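Local coordinates for protein bacterial regulatory proteins, tetR family (Corynebacterium glutamicum, PDB 3AQT) that represses transcription as a TetR-family regulator, probably by binding DNA through a helix-turn-helix motif, and binds the inducer resorcinol, at residues Glu45-Arg50 and Tyr84-Asp89; Gly68-Thr73 and Ile78-Phe83; Ile107-Val112 and Ala124-His129; Val112-Lys115 and Glu121-Ala124. All coordinates share one frame; numbering follows the deposited sequence.

Interaction 1. Residues Glu45-Arg50 and Tyr84-Asp89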
loop_
_atom_site.group_PDB
_atom_site.type_symbol
_atom_site.label_atom_id
_atom_site.label_comp_id
_atom_site.label_asym_id
_atom_site.label_seq_id
_atom_site.Cartn_x
_atom_site.Cartn_y
_atom_site.Cartn_z
ATOM N N GLU B 45 -12.853 9.200 29.423
ATOM C CA GLU B 45 -11.983 10.068 28.646
ATOM C C GLU B 45 -10.529 10.001 29.093
ATOM O O GLU B 45 -9.633 9.807 28.268
ATOM C CB GLU B 45 -12.482 11.513 28.719
ATOM C CG GLU B 45 -13.525 11.861 27.659
ATOM C CD GLU B 45 -14.299 13.129 27.990
ATOM O OE1 GLU B 45 -13.681 14.093 28.492
ATOM O OE2 GLU B 45 -15.524 13.162 27.736
ATOM N N GLN B 46 -10.285 10.155 30.390
ATOM C CA GLN B 46 -8.915 10.103 30.882
ATOM C C GLN B 46 -8.331 8.689 30.880
ATOM O O GLN B 46 -7.119 8.521 30.776
ATOM C CB GLN B 46 -8.811 10.715 32.283
ATOM C CG GLN B 46 -9.739 10.100 33.308
ATOM C CD GLN B 46 -9.323 10.437 34.731
ATOM O OE1 GLN B 46 -9.005 11.595 35.049
ATOM N NE2 GLN B 46 -9.327 9.427 35.601
ATOM N N THR B 47 -9.187 7.678 30.993
ATOM C CA THR B 47 -8.715 6.297 30.979
ATOM C C THR B 47 -8.211 5.954 29.581
ATOM O O THR B 47 -7.161 5.323 29.443
ATOM C CB THR B 47 -9.825 5.302 31.393
ATOM O OG1 THR B 47 -10.268 5.612 32.719
ATOM C CG2 THR B 47 -9.293 3.878 31.384
ATOM N N ARG B 48 -8.951 6.363 28.547
ATOM C CA ARG B 48 -8.507 6.100 27.176
ATOM C C ARG B 48 -7.146 6.760 27.011
ATOM O O ARG B 48 -6.208 6.155 26.492
ATOM C CB ARG B 48 -9.475 6.674 26.126
ATOM C CG ARG B 48 -10.774 5.893 25.969
ATOM C CD ARG B 48 -11.711 6.482 24.913
ATOM N NE ARG B 48 -11.461 5.977 23.560
ATOM C CZ ARG B 48 -10.622 6.525 22.679
ATOM N NH1 ARG B 48 -9.927 7.618 22.990
ATOM N NH2 ARG B 48 -10.477 5.977 21.476
ATOM N N ALA B 49 -7.041 8.000 27.473
ATOM C CA ALA B 49 -5.799 8.743 27.384
ATOM C C ALA B 49 -4.664 8.003 28.085
ATOM O O ALA B 49 -3.552 7.897 27.547
ATOM C CB ALA B 49 -5.986 10.122 27.990
ATOM N N ARG B 50 -4.944 7.484 29.280
ATOM C CA ARG B 50 -3.941 6.756 30.049
ATOM C C ARG B 50 -3.559 5.441 29.401
ATOM O O ARG B 50 -2.402 5.014 29.480
ATOM C CB ARG B 50 -4.440 6.509 31.468
ATOM C CG ARG B 50 -4.562 7.773 32.276
ATOM C CD ARG B 50 -5.177 7.509 33.625
ATOM N NE ARG B 50 -5.446 8.756 34.328
ATOM C CZ ARG B 50 -5.990 8.831 35.539
ATOM N NH1 ARG B 50 -6.324 7.720 36.186
ATOM N NH2 ARG B 50 -6.193 10.014 36.108
ATOM N N TYR B 84 -11.921 -3.459 27.612
ATOM C CA TYR B 84 -12.963 -3.317 26.603
ATOM C C TYR B 84 -14.118 -2.413 27.006
ATOM O O TYR B 84 -15.181 -2.422 26.387
ATOM C CB TYR B 84 -13.448 -4.704 26.181
ATOM C CG TYR B 84 -12.325 -5.480 25.539
ATOM C CD1 TYR B 84 -11.869 -5.144 24.268
ATOM C CD2 TYR B 84 -11.647 -6.475 26.238
ATOM C CE1 TYR B 84 -10.760 -5.771 23.709
ATOM C CE2 TYR B 84 -10.535 -7.112 25.690
ATOM C CZ TYR B 84 -10.094 -6.754 24.423
ATOM O OH TYR B 84 -8.982 -7.358 23.875
ATOM N N ASN B 85 -13.897 -1.617 28.043
ATOM C CA ASN B 85 -14.899 -0.663 28.485
ATOM C C ASN B 85 -14.510 0.688 27.900
ATOM O O ASN B 85 -15.272 1.651 27.981
ATOM C CB ASN B 85 -14.910 -0.559 30.007
ATOM C CG ASN B 85 -15.951 -1.449 30.648
ATOM O OD1 ASN B 85 -16.003 -1.568 31.870
ATOM N ND2 ASN B 85 -16.796 -2.072 29.831
ATOM N N TYR B 86 -13.322 0.749 27.304
ATOM C CA TYR B 86 -12.806 1.992 26.739
ATOM C C TYR B 86 -12.431 1.886 25.265
ATOM O O TYR B 86 -12.374 2.892 24.561
ATOM C CB TYR B 86 -11.597 2.435 27.555
ATOM C CG TYR B 86 -11.871 2.432 29.040
ATOM C CD1 TYR B 86 -12.623 3.448 29.636
ATOM C CD2 TYR B 86 -11.395 1.402 29.848
ATOM C CE1 TYR B 86 -12.890 3.436 31.004
ATOM C CE2 TYR B 86 -11.656 1.377 31.214
ATOM C CZ TYR B 86 -12.401 2.395 31.786
ATOM O OH TYR B 86 -12.646 2.373 33.142
ATOM N N PHE B 87 -12.157 0.667 24.812
ATOM C CA PHE B 87 -11.822 0.398 23.414
ATOM C C PHE B 87 -12.555 -0.882 23.002
ATOM O O PHE B 87 -12.608 -1.849 23.765
ATOM C CB PHE B 87 -10.317 0.202 23.245
ATOM C CG PHE B 87 -9.522 1.474 23.342
ATOM C CD1 PHE B 87 -9.349 2.286 22.225
ATOM C CD2 PHE B 87 -8.966 1.874 24.556
ATOM C CE1 PHE B 87 -8.635 3.477 22.314
ATOM C CE2 PHE B 87 -8.256 3.060 24.653
ATOM C CZ PHE B 87 -8.091 3.864 23.530
ATOM N N PRO B 88 -13.146 -0.901 21.798
ATOM C CA PRO B 88 -13.860 -2.098 21.348
ATOM C C PRO B 88 -12.900 -3.250 21.093
ATOM O O PRO B 88 -13.248 -4.418 21.273
ATOM C CB PRO B 88 -14.545 -1.624 20.070
ATOM C CG PRO B 88 -13.571 -0.628 19.531
ATOM C CD PRO B 88 -13.211 0.158 20.776
ATOM N N ASP B 89 -11.685 -2.918 20.681
ATOM C CA ASP B 89 -10.698 -3.941 20.400
ATOM C C ASP B 89 -9.275 -3.419 20.493
ATOM O O ASP B 89 -9.039 -2.254 20.809
ATOM C CB ASP B 89 -10.918 -4.513 19.004
ATOM C CG ASP B 89 -10.964 -3.433 17.944
ATOM O OD1 ASP B 89 -12.080 -3.098 17.489
ATOM O OD2 ASP B 89 -9.886 -2.906 17.580
#
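Thr47 and Arg48 of helix 41-62 grip Tyr86 and Phe87, which close the predicted helix-turn-helix of this TetR-family domain and lead into helix 90-111. The tight half is the Thr47-Tyr86 pair, a CH-pi contact: CG2 of Thr47 stands 3.3 Å from the centroid of the Tyr86 ring, only 8° off the ring normal, so the methyl sits squarely over the face. The threonine torsion accounts for this. CG2 lies anti to the backbone N, while OG1 (chi1 -60°) turns back along its own helix to hydrogen-bond Lys43 O. Over the other face of the tyrosine, offset toward the rim, lies CB of Asn85, so the ring is held from two sides.

The Arg48 half is the more solvent-accessible one. The arginine chain runs antiparallel alongside Tyr86, CG coming 3.9 Å from Tyr86 CB, and NE makes a weak hydrogen bond to Tyr86 O at 3.4 Å. Phe87 is buried between the two long helices, where it also touches Leu51, Ile52 and Leu93, and one face of its ring lies under the arginine, whose NE is offset toward the rim. Guanidinium and ring planes are inclined by 34° and thus do not stack flat. The inclination brings one end of the guanidinium down to the ring, with Arg48 NH2 3.2 Å from Phe87 CE1.

Interaction 2. Residues Gly68-Thr73 and Ile78-Phe83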
loop_
_atom_site.group_PDB
_atom_site.type_symbol
_atom_site.label_atom_id
_atom_site.label_comp_id
_atom_site.label_asym_id
_atom_site.label_seq_id
_atom_site.Cartn_x
_atom_site.Cartn_y
_atom_site.Cartn_z
ATOM N N GLY B 68 0.829 -7.110 25.483
ATOM C CA GLY B 68 -0.570 -7.475 25.561
ATOM C C GLY B 68 -1.370 -6.444 26.315
ATOM O O GLY B 68 -0.799 -5.588 26.993
ATOM N N ILE B 69 -2.690 -6.526 26.232
ATOM C CA ILE B 69 -3.514 -5.542 26.906
ATOM C C ILE B 69 -3.496 -5.672 28.426
ATOM O O ILE B 69 -3.848 -4.732 29.138
ATOM C CB ILE B 69 -4.981 -5.568 26.374
ATOM C CG1 ILE B 69 -5.838 -6.476 27.233
ATOM C CG2 ILE B 69 -5.008 -6.009 24.916
ATOM C CD1 ILE B 69 -6.560 -5.768 28.369
ATOM N N ALA B 70 -3.087 -6.825 28.934
ATOM C CA ALA B 70 -3.031 -6.992 30.380
ATOM C C ALA B 70 -1.952 -6.065 30.922
ATOM O O ALA B 70 -2.156 -5.353 31.902
ATOM C CB ALA B 70 -2.709 -8.436 30.740
ATOM N N GLU B 71 -0.801 -6.068 30.270
ATOM C CA GLU B 71 0.289 -5.219 30.710
ATOM C C GLU B 71 -0.042 -3.732 30.505
ATOM O O GLU B 71 0.357 -2.876 31.291
ATOM C CB GLU B 71 1.565 -5.594 29.962
ATOM C CG GLU B 71 2.790 -4.919 30.521
ATOM C CD GLU B 71 4.075 -5.499 29.982
ATOM O OE1 GLU B 71 5.150 -5.087 30.480
ATOM O OE2 GLU B 71 4.008 -6.358 29.067
ATOM N N ILE B 72 -0.786 -3.434 29.450
ATOM C CA ILE B 72 -1.177 -2.068 29.143
ATOM C C ILE B 72 -2.167 -1.543 30.175
ATOM O O ILE B 72 -2.103 -0.380 30.571
ATOM C CB ILE B 72 -1.808 -2.002 27.733
ATOM C CG1 ILE B 72 -0.715 -2.214 26.686
ATOM C CG2 ILE B 72 -2.526 -0.680 27.526
ATOM C CD1 ILE B 72 -1.222 -2.523 25.278
ATOM N N THR B 73 -3.086 -2.398 30.607
ATOM C CA THR B 73 -4.073 -1.987 31.592
ATOM C C THR B 73 -3.400 -1.796 32.944
ATOM O O THR B 73 -3.828 -0.977 33.750
ATOM C CB THR B 73 -5.212 -3.021 31.722
ATOM O OG1 THR B 73 -4.655 -4.327 31.876
ATOM C CG2 THR B 73 -6.093 -3.000 30.487
ATOM N N ILE B 78 -5.527 -0.037 35.960
ATOM C CA ILE B 78 -6.930 -0.467 35.945
ATOM C C ILE B 78 -7.006 -1.996 35.816
ATOM O O ILE B 78 -6.029 -2.643 35.424
ATOM C CB ILE B 78 -7.753 0.166 34.777
ATOM C CG1 ILE B 78 -7.265 -0.364 33.427
ATOM C CG2 ILE B 78 -7.647 1.678 34.819
ATOM C CD1 ILE B 78 -8.215 -0.118 32.256
ATOM N N GLY B 79 -8.160 -2.572 36.156
ATOM C CA GLY B 79 -8.321 -4.016 36.059
ATOM C C GLY B 79 -8.257 -4.482 34.616
ATOM O O GLY B 79 -8.855 -3.858 33.736
ATOM N N THR B 80 -7.543 -5.575 34.361
ATOM C CA THR B 80 -7.406 -6.091 32.996
ATOM C C THR B 80 -8.740 -6.395 32.325
ATOM O O THR B 80 -8.927 -6.122 31.131
ATOM C CB THR B 80 -6.555 -7.374 32.954
ATOM O OG1 THR B 80 -5.212 -7.074 33.356
ATOM C CG2 THR B 80 -6.546 -7.956 31.546
ATOM N N GLY B 81 -9.665 -6.965 33.090
ATOM C CA GLY B 81 -10.960 -7.299 32.532
ATOM C C GLY B 81 -11.812 -6.087 32.209
ATOM O O GLY B 81 -12.942 -6.239 31.750
ATOM N N THR B 82 -11.287 -4.888 32.428
ATOM C CA THR B 82 -12.065 -3.683 32.164
ATOM C C THR B 82 -11.635 -2.911 30.919
ATOM O O THR B 82 -12.238 -1.896 30.575
ATOM C CB THR B 82 -12.026 -2.728 33.381
ATOM O OG1 THR B 82 -10.696 -2.224 33.562
ATOM C CG2 THR B 82 -12.444 -3.464 34.640
ATOM N N PHE B 83 -10.607 -3.402 30.236
ATOM C CA PHE B 83 -10.103 -2.735 29.039
ATOM C C PHE B 83 -11.173 -2.433 28.001
ATOM O O PHE B 83 -11.316 -1.291 27.557
ATOM C CB PHE B 83 -9.014 -3.578 28.378
ATOM C CG PHE B 83 -8.453 -2.964 27.125
ATOM C CD1 PHE B 83 -7.462 -1.985 27.193
ATOM C CD2 PHE B 83 -8.924 -3.351 25.874
ATOM C CE1 PHE B 83 -6.948 -1.403 26.032
ATOM C CE2 PHE B 83 -8.418 -2.775 24.709
ATOM C CZ PHE B 83 -7.428 -1.799 24.788
#
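The Phe83 ring receives Ile69 over one face, with CB of the isoleucine on that side, whereas CG2 of Thr73 approaches it obliquely. Contact is closest near the root of the ring: Ile69 CD1 lies 3.3 Å from Phe83 CB, and Thr73 CG2 is 3.6 Å from the same CB. Phe83 CG is anti to its backbone N, which carries the ring back from the 3-10 turn into the inside of the domain. The Thr73 methyl meets it because CG2 is anti to the threonine carbonyl carbon; chi1 of 49° turns OG1 to another side, where it faces Thr80 and is also near Ile69 O and Ala70 O of its own helix.

There the contact becomes polar and more open. The two hydroxyl oxygens, Thr73 OG1 and Thr80 OG1, lie 3.2 Å apart, and the threonine side chains cross at about a right angle. Thr80 also rests on the helix backbone, its OG1 3.7 Å from CA of Ala70. At the other end, Ile78 N donates to Thr73 O at 2.9 Å, with an N-H...O angle of 155° and the donor tilted 25° from the carbonyl plane. This bond ties the end of the first helix of the predicted helix-turn-helix to the chain entering the second element, as CG1 of Ile78 packs 3.8 Å from Thr73 CB.

Both elements pack against helix 41-62 of the DNA-binding domain and the long helix 90-111 that follows it: Ile72 and Phe83 each touch Leu51 and Leu93.

Interaction 3. Residues Ile107-Val112 and Ala124-His129. With RCO (resorcinol), chain D.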
loop_
_atom_site.group_PDB
_atom_site.type_symbol
_atom_site.label_atom_id
_atom_site.label_comp_id
_atom_site.label_asym_id
_atom_site.label_seq_id
_atom_site.Cartn_x
_atom_site.Cartn_y
_atom_site.Cartn_z
ATOM N N ILE B 107 3.563 17.620 13.015
ATOM C CA ILE B 107 3.665 18.951 13.596
ATOM C C ILE B 107 5.108 19.436 13.513
ATOM O O ILE B 107 5.361 20.600 13.188
ATOM C CB ILE B 107 3.200 18.944 15.066
ATOM C CG1 ILE B 107 1.699 18.668 15.130
ATOM C CG2 ILE B 107 3.494 20.279 15.721
ATOM C CD1 ILE B 107 1.179 18.247 16.505
ATOM N N ALA B 108 6.055 18.544 13.792
ATOM C CA ALA B 108 7.461 18.913 13.714
ATOM C C ALA B 108 7.816 19.286 12.271
ATOM O O ALA B 108 8.525 20.257 12.038
ATOM C CB ALA B 108 8.355 17.758 14.207
ATOM N N LEU B 109 7.315 18.525 11.302
ATOM C CA LEU B 109 7.595 18.822 9.902
ATOM C C LEU B 109 7.023 20.174 9.505
ATOM O O LEU B 109 7.657 20.921 8.756
ATOM C CB LEU B 109 7.022 17.737 8.983
ATOM C CG LEU B 109 7.711 16.376 9.020
ATOM C CD1 LEU B 109 6.952 15.401 8.124
ATOM C CD2 LEU B 109 9.156 16.520 8.581
ATOM N N ASP B 110 5.825 20.490 9.994
ATOM C CA ASP B 110 5.213 21.772 9.672
ATOM C C ASP B 110 6.044 22.934 10.237
ATOM O O ASP B 110 6.041 24.027 9.683
ATOM C CB ASP B 110 3.781 21.845 10.213
ATOM C CG ASP B 110 2.813 20.962 9.440
ATOM O OD1 ASP B 110 3.121 20.607 8.285
ATOM O OD2 ASP B 110 1.727 20.637 9.975
ATOM N N GLN B 111 6.761 22.693 11.332
ATOM C CA GLN B 111 7.588 23.730 11.941
ATOM C C GLN B 111 8.841 24.029 11.116
ATOM O O GLN B 111 9.179 25.189 10.892
ATOM C CB GLN B 111 8.026 23.320 13.349
ATOM C CG GLN B 111 6.901 22.986 14.313
ATOM C CD GLN B 111 6.105 24.201 14.739
ATOM O OE1 GLN B 111 6.660 25.165 15.268
ATOM N NE2 GLN B 111 4.794 24.159 14.520
ATOM N N VAL B 112 9.527 22.988 10.658
ATOM C CA VAL B 112 10.754 23.172 9.890
ATOM C C VAL B 112 10.610 23.245 8.361
ATOM O O VAL B 112 10.638 24.325 7.767
ATOM C CB VAL B 112 11.760 22.057 10.217
ATOM C CG1 VAL B 112 13.100 22.373 9.580
ATOM C CG2 VAL B 112 11.889 21.894 11.724
ATOM N N ALA B 124 9.842 16.389 -0.566
ATOM C CA ALA B 124 10.912 15.408 -0.518
ATOM C C ALA B 124 11.477 15.268 0.889
ATOM O O ALA B 124 11.677 14.159 1.381
ATOM C CB ALA B 124 12.017 15.806 -1.478
ATOM N N GLY B 125 11.737 16.401 1.530
ATOM C CA GLY B 125 12.290 16.380 2.870
ATOM C C GLY B 125 11.356 15.720 3.863
ATOM O O GLY B 125 11.795 14.980 4.751
ATOM N N SER B 126 10.066 15.999 3.725
ATOM C CA SER B 126 9.081 15.415 4.610
ATOM C C SER B 126 9.135 13.897 4.480
ATOM O O SER B 126 9.207 13.175 5.483
ATOM C CB SER B 126 7.676 15.911 4.254
ATOM O OG SER B 126 7.570 17.319 4.386
ATOM N N LEU B 127 9.108 13.418 3.238
ATOM C CA LEU B 127 9.145 11.987 2.988
ATOM C C LEU B 127 10.423 11.350 3.513
ATOM O O LEU B 127 10.384 10.265 4.098
ATOM C CB LEU B 127 8.975 11.711 1.493
ATOM C CG LEU B 127 7.600 12.142 0.962
ATOM C CD1 LEU B 127 7.517 11.921 -0.546
ATOM C CD2 LEU B 127 6.510 11.353 1.689
ATOM N N ARG B 128 11.554 12.023 3.328
ATOM C CA ARG B 128 12.816 11.473 3.806
ATOM C C ARG B 128 12.800 11.324 5.324
ATOM O O ARG B 128 13.356 10.366 5.861
ATOM C CB ARG B 128 13.987 12.347 3.359
ATOM C CG ARG B 128 14.206 12.330 1.857
ATOM C CD ARG B 128 15.273 13.310 1.453
ATOM N NE ARG B 128 16.545 13.003 2.097
ATOM C CZ ARG B 128 17.592 13.823 2.113
ATOM N NH1 ARG B 128 17.524 15.012 1.523
ATOM N NH2 ARG B 128 18.713 13.447 2.710
ATOM N N HIS B 129 12.153 12.257 6.017
ATOM C CA HIS B 129 12.068 12.159 7.472
ATOM C C HIS B 129 11.226 10.950 7.888
ATOM O O HIS B 129 11.565 10.265 8.851
ATOM C CB HIS B 129 11.461 13.431 8.081
ATOM C CG HIS B 129 12.453 14.528 8.292
ATOM N ND1 HIS B 129 13.579 14.368 9.071
ATOM C CD2 HIS B 129 12.501 15.795 7.816
ATOM C CE1 HIS B 129 14.277 15.490 9.066
ATOM N NE2 HIS B 129 13.644 16.370 8.312
HETATM C C1 RCO D . 3.859 15.300 5.523
HETATM C C2 RCO D . 4.073 16.272 4.496
HETATM C C3 RCO D . 4.428 15.853 3.185
HETATM C C4 RCO D . 4.559 14.480 2.910
HETATM C C5 RCO D . 4.349 13.525 3.918
HETATM C C6 RCO D . 3.996 13.936 5.231
HETATM O O1 RCO D . 3.515 15.719 6.805
HETATM O O3 RCO D . 4.646 16.775 2.165
#
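Leu109 reaches from helix 90-111 toward Ser126 and His129 of helix 119-134, and its two methyls divide the contact between them. CB leaves the backbone in the direction of the other helix, and chi1 of -70° sets CG anti to the carbonyl carbon. CB and CG act as the stem of a fork and leave the closest approaches to the methyls. From this fork CD1 runs to the ligand side, 4.0 Å from Ser126 CB and 3.7 Å from O1 of resorcinol. CD2 points the other way, to the imidazole of His129, where it meets CD2 of the histidine at 3.5 Å. That approach is oblique to the ring.

Ser126 continues the pocket wall. Its CB sits over one face of the resorcinol ring, 3.4 Å from C3, and Leu109 CD1 lies on the same side of the ring plane. The serine hydroxyl is occupied within its own helix, since OG bonds to Val122 O. One residue on, Leu127 CD2 comes 3.8 Å from C5 of the ligand. His129 NE2 also makes a weak hydrogen bond to Pro237 O.

No hydrogen bond links the two segments, and what they offer the ligand here is mostly carbon. This buried wall probably holds the aromatic ring largely by van der Waals contact, while a hydrogen bond to a resorcinol hydroxyl comes from elsewhere, at Asp165 OD2 on helix 159-171.

Interaction 4. Residues Val112-Lys115 and Glu121-Ala124. With RCO (resorcinol), chain D.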
loop_
_atom_site.group_PDB
_atom_site.type_symbol
_atom_site.label_atom_id
_atom_site.label_comp_id
_atom_site.label_asym_id
_atom_site.label_seq_id
_atom_site.Cartn_x
_atom_site.Cartn_y
_atom_site.Cartn_z
ATOM N N VAL B 112 9.527 22.988 10.658
ATOM C CA VAL B 112 10.754 23.172 9.890
ATOM C C VAL B 112 10.610 23.245 8.361
ATOM O O VAL B 112 10.638 24.325 7.767
ATOM C CB VAL B 112 11.760 22.057 10.217
ATOM C CG1 VAL B 112 13.100 22.373 9.580
ATOM C CG2 VAL B 112 11.889 21.894 11.724
ATOM N N LEU B 113 10.461 22.085 7.733
ATOM C CA LEU B 113 10.345 21.978 6.284
ATOM C C LEU B 113 9.704 23.126 5.510
ATOM O O LEU B 113 10.367 23.774 4.702
ATOM C CB LEU B 113 9.640 20.671 5.915
ATOM C CG LEU B 113 10.514 19.416 5.952
ATOM C CD1 LEU B 113 11.632 19.546 4.943
ATOM C CD2 LEU B 113 11.098 19.230 7.334
ATOM N N THR B 114 8.420 23.379 5.744
ATOM C CA THR B 114 7.711 24.432 5.012
ATOM C C THR B 114 8.434 25.782 4.936
ATOM O O THR B 114 8.028 26.666 4.172
ATOM C CB THR B 114 6.272 24.639 5.573
ATOM O OG1 THR B 114 6.326 24.899 6.982
ATOM C CG2 THR B 114 5.423 23.399 5.323
ATOM N N LYS B 115 9.507 25.932 5.712
ATOM C CA LYS B 115 10.295 27.168 5.717
ATOM C C LYS B 115 11.329 27.182 4.577
ATOM O O LYS B 115 12.202 28.050 4.516
ATOM C CB LYS B 115 10.978 27.328 7.076
ATOM C CG LYS B 115 10.005 27.682 8.206
ATOM C CD LYS B 115 8.657 26.959 8.065
ATOM C CE LYS B 115 7.709 27.279 9.213
ATOM N NZ LYS B 115 7.493 28.746 9.389
ATOM N N GLU B 121 11.238 20.513 -2.340
ATOM C CA GLU B 121 12.129 20.164 -1.237
ATOM C C GLU B 121 11.332 19.899 0.033
ATOM O O GLU B 121 11.713 19.067 0.858
ATOM C CB GLU B 121 13.143 21.279 -0.984
ATOM C CG GLU B 121 14.483 20.766 -0.476
ATOM C CD GLU B 121 15.466 21.887 -0.147
ATOM O OE1 GLU B 121 15.509 22.893 -0.896
ATOM O OE2 GLU B 121 16.207 21.756 0.853
ATOM N N VAL B 122 10.224 20.616 0.186
ATOM C CA VAL B 122 9.371 20.444 1.345
ATOM C C VAL B 122 8.813 19.025 1.320
ATOM O O VAL B 122 8.872 18.299 2.313
ATOM C CB VAL B 122 8.189 21.453 1.323
ATOM C CG1 VAL B 122 7.224 21.157 2.458
ATOM C CG2 VAL B 122 8.716 22.873 1.445
ATOM N N PHE B 123 8.276 18.644 0.167
ATOM C CA PHE B 123 7.681 17.328 -0.031
ATOM C C PHE B 123 8.710 16.221 0.109
ATOM O O PHE B 123 8.487 15.237 0.819
ATOM C CB PHE B 123 7.041 17.275 -1.416
ATOM C CG PHE B 123 6.277 16.017 -1.690
ATOM C CD1 PHE B 123 5.299 15.571 -0.808
ATOM C CD2 PHE B 123 6.501 15.300 -2.865
ATOM C CE1 PHE B 123 4.555 14.433 -1.090
ATOM C CE2 PHE B 123 5.760 14.161 -3.155
ATOM C CZ PHE B 123 4.783 13.727 -2.264
ATOM N N ALA B 124 9.842 16.389 -0.566
ATOM C CA ALA B 124 10.912 15.408 -0.518
ATOM C C ALA B 124 11.477 15.268 0.889
ATOM O O ALA B 124 11.677 14.159 1.381
ATOM C CB ALA B 124 12.017 15.806 -1.478
HETATM C C1 RCO D . 3.859 15.300 5.523
HETATM C C2 RCO D . 4.073 16.272 4.496
HETATM C C3 RCO D . 4.428 15.853 3.185
HETATM C C4 RCO D . 4.559 14.480 2.910
HETATM C C5 RCO D . 4.349 13.525 3.918
HETATM C C6 RCO D . 3.996 13.936 5.231
HETATM O O1 RCO D . 3.515 15.719 6.805
HETATM O O3 RCO D . 4.646 16.775 2.165
#
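Leu113, just past Val112 where helix 90-111 gives out, is the first residue along the loop to meet helix 119-134, opposite Val122. Its CB bond is directed at that helix, and the two branched side chains meet as apolar groups, Leu113 CB lying 4.2 Å from Val122 CG1. Further out, Leu113 CD1 rests near the helix backbone, 4.0 Å from Val122 O, and the side chain also touches Ser126 and His129, one and two turns further along. Its carbonyl takes part as well, with Leu113 O 3.8 Å from Val122 CG2.

Next comes Thr114, whose CB points away from the helix, although the residue still touches it. CA of Thr114 is 4.0 Å from Val122 CG2, and its methyl CG2 is 4.1 Å from Val122 CG1. Both valine methyls are thus used, CG1 standing anti to the valine backbone N (chi1 174°) and CG2 anti to the carbonyl carbon. The threonine hydroxyl turns back instead to the preceding helix, with a weak hydrogen bond to Asp110 O.

Phe123 departs from the other side of helix 119-134, and resorcinol O3 lies in the plane of its ring at the edge, 3.3 Å from CD1. The loop between helices 90-111 and 119-134 is thus packed onto the helix that presents Phe123 to the resorcinol pocket, in the TetR-type ligand-binding domain.

The four contacts form two pairs on opposite sides of the chain's centre. Interactions 1 and 2 belong to the DNA-binding end, interaction 2 nested in the loop closed by interaction 1; they touch where Ile78 CD1 comes 3.9 Å from Tyr86 CE2. Both are only partly buried and mix apolar packing with a backbone-acceptor hydrogen bond, weak in interaction 1. Interactions 3 and 4 share helix 119-134 and the ligand, their centres about 6 Å apart, and neither has a hydrogen bond across its segments. Interaction 3 is wholly buried, interaction 4 partly. Helix 90-111 leads from one pair to the other; the centres of interactions 1 and 3 are about 31 Å apart.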